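PDB 4FC9: type III effector Xcv3220-like C-terminal domain-containing protein from Xanthomonas campestris pv. vesicatoria, which is a type III effector (XopL) secreted into the plant host, whose all-helical C-terminal domain, described here, probably acts as an E3 ubiquitin ligase. Local coordinates for residues E52-L57 with A153-A158. Residues are numbered along the deposited sequence; the frame is centred on the assembly and turned at random.
Sequences ERNPFL and ATLAKA
Phe56 meets helix 152-171 through the side chains of Leu155 and Ala158, residues three apart that point toward the 52-57 loop from the same flank of the helix. The apolar evidence is two approaches along one side of the ring: CE2 of Phe56 lies 3.7 Å from CB of Ala158, and CD2 of Phe56 lies 4.1 Å from CD2 of Leu155. Both methyls come obliquely to the ring, and the Phe56 and Leu155 side chains run past each other in opposite directions. With CG anti to the carbonyl carbon (chi1 -64°), the Phe56 side chain starts out beside its own backbone N, and the ring edge comes to OD1 of Asn54; at the far end, CZ of Phe56 reaches the helix backbone, 3.7 Å from the carbonyl C of Ala158.

The polar component stays within the loop. OD1 of Asn54 accepts from N of Phe56 at 3.0 Å, which defines an Asx turn. The N-H...O angle is 153°. The donor stands above the carbonyl plane, 38° out of it, and not on a lone pair. The same oxygen sits in plane at the edge of the Phe56 ring and, separately, touches CD2 of Leu155 at 4.1 Å. A type I turn spans Asn54 to Leu57, although its closing bond, from Leu57 N to Asn54 O, is weak at 3.4 Å.

Met44 of helix 32-49 and Leu81 and Met84 of helix 79-88 also pack on Phe56, so the loop's aromatic enters a core between three helices. No hydrogen bond crosses the contact: association here is apolar, while the amide of Asn54 fixes the backbone N of Phe56, at the root of the buried ring.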
loop_
_atom_site.group_PDB
_atom_site.type_symbol
_atom_site.label_atom_id
_atom_site.label_comp_id
_atom_site.label_asym_id
_atom_site.label_seq_id
_atom_site.Cartn_x
_atom_site.Cartn_y
_atom_site.Cartn_z
ATOM N N GLU A 52 -14.165 -5.286 10.734
ATOM C CA GLU A 52 -14.096 -6.552 10.011
ATOM C C GLU A 52 -14.981 -6.524 8.770
ATOM O O GLU A 52 -15.708 -7.471 8.473
ATOM C CB GLU A 52 -14.418 -7.729 10.934
ATOM C CG GLU A 52 -13.393 -7.889 12.041
ATOM C CD GLU A 52 -13.731 -8.995 13.012
ATOM O OE1 GLU A 52 -14.693 -8.834 13.795
ATOM O OE2 GLU A 52 -13.029 -10.022 13.000
ATOM N N ARG A 53 -14.894 -5.412 8.051
ATOM C CA ARG A 53 -15.663 -5.191 6.836
ATOM C C ARG A 53 -14.761 -4.819 5.656
ATOM O O ARG A 53 -13.614 -4.408 5.834
ATOM C CB ARG A 53 -16.737 -4.121 7.073
ATOM C CG ARG A 53 -17.827 -4.574 8.040
ATOM C CD ARG A 53 -18.683 -3.421 8.532
ATOM N NE ARG A 53 -19.479 -2.812 7.468
ATOM C CZ ARG A 53 -20.443 -1.920 7.676
ATOM N NH1 ARG A 53 -20.739 -1.533 8.909
ATOM N NH2 ARG A 53 -21.117 -1.416 6.653
ATOM N N ASN A 54 -15.308 -4.977 4.456
ATOM C CA ASN A 54 -14.589 -4.841 3.199
ATOM C C ASN A 54 -14.906 -3.492 2.544
ATOM O O ASN A 54 -15.973 -3.327 1.952
ATOM C CB ASN A 54 -15.031 -5.990 2.281
ATOM C CG ASN A 54 -14.219 -6.089 1.002
ATOM O OD1 ASN A 54 -13.484 -5.176 0.630
ATOM N ND2 ASN A 54 -14.367 -7.212 0.311
ATOM N N PRO A 55 -13.975 -2.524 2.635
ATOM C CA PRO A 55 -14.218 -1.181 2.094
ATOM C C PRO A 55 -14.180 -1.120 0.571
ATOM O O PRO A 55 -14.401 -0.055 -0.005
ATOM C CB PRO A 55 -13.059 -0.362 2.673
ATOM C CG PRO A 55 -11.968 -1.349 2.861
ATOM C CD PRO A 55 -12.655 -2.622 3.280
ATOM N N PHE A 56 -13.907 -2.248 -0.071
ATOM C CA PHE A 56 -13.759 -2.278 -1.517
ATOM C C PHE A 56 -15.059 -2.632 -2.220
ATOM O O PHE A 56 -15.147 -2.563 -3.443
ATOM C CB PHE A 56 -12.632 -3.232 -1.920
ATOM C CG PHE A 56 -11.277 -2.788 -1.438
ATOM C CD1 PHE A 56 -10.591 -1.782 -2.094
ATOM C CD2 PHE A 56 -10.700 -3.363 -0.318
ATOM C CE1 PHE A 56 -9.345 -1.359 -1.645
ATOM C CE2 PHE A 56 -9.456 -2.948 0.138
ATOM C CZ PHE A 56 -8.776 -1.945 -0.527
ATOM N N LEU A 57 -16.069 -3.000 -1.441
ATOM C CA LEU A 57 -17.380 -3.296 -1.998
ATOM C C LEU A 57 -18.432 -2.351 -1.447
ATOM O O LEU A 57 -18.382 -1.963 -0.281
ATOM C CB LEU A 57 -17.780 -4.748 -1.721
ATOM C CG LEU A 57 -17.032 -5.843 -2.483
ATOM C CD1 LEU A 57 -17.391 -7.205 -1.926
ATOM C CD2 LEU A 57 -17.339 -5.773 -3.970
ATOM N N ALA A 153 -5.517 -9.760 7.047
ATOM C CA ALA A 153 -4.164 -9.519 6.547
ATOM C C ALA A 153 -4.148 -9.178 5.063
ATOM O O ALA A 153 -3.436 -8.273 4.636
ATOM C CB ALA A 153 -3.292 -10.725 6.810
ATOM N N THR A 154 -4.922 -9.909 4.271
ATOM C CA THR A 154 -4.936 -9.671 2.837
ATOM C C THR A 154 -5.610 -8.344 2.528
ATOM O O THR A 154 -5.136 -7.581 1.688
ATOM C CB THR A 154 -5.596 -10.828 2.048
ATOM O OG1 THR A 154 -6.994 -10.899 2.351
ATOM C CG2 THR A 154 -4.932 -12.155 2.381
ATOM N N LEU A 155 -6.701 -8.050 3.225
ATOM C CA LEU A 155 -7.382 -6.784 3.011
ATOM C C LEU A 155 -6.586 -5.593 3.548
ATOM O O LEU A 155 -6.625 -4.508 2.974
ATOM C CB LEU A 155 -8.781 -6.813 3.613
ATOM C CG LEU A 155 -9.775 -7.604 2.773
ATOM C CD1 LEU A 155 -11.104 -7.676 3.479
ATOM C CD2 LEU A 155 -9.927 -6.960 1.403
ATOM N N ALA A 156 -5.865 -5.796 4.645
ATOM C CA ALA A 156 -5.016 -4.736 5.164
ATOM C C ALA A 156 -3.939 -4.401 4.138
ATOM O O ALA A 156 -3.613 -3.236 3.936
ATOM C CB ALA A 156 -4.392 -5.134 6.484
ATOM N N LYS A 157 -3.401 -5.420 3.472
ATOM C CA LYS A 157 -2.416 -5.170 2.429
ATOM C C LYS A 157 -3.038 -4.418 1.257
ATOM O O LYS A 157 -2.403 -3.550 0.665
ATOM C CB LYS A 157 -1.742 -6.461 1.951
ATOM C CG LYS A 157 -0.698 -6.235 0.854
ATOM C CD LYS A 157 0.473 -5.378 1.323
ATOM C CE LYS A 157 1.322 -6.117 2.337
ATOM N NZ LYS A 157 2.564 -5.368 2.678
ATOM N N ALA A 158 -4.285 -4.742 0.928
ATOM C CA ALA A 158 -4.965 -4.060 -0.165
ATOM C C ALA A 158 -5.168 -2.584 0.150
ATOM O O ALA A 158 -5.056 -1.737 -0.731
ATOM C CB ALA A 158 -6.288 -4.730 -0.478
#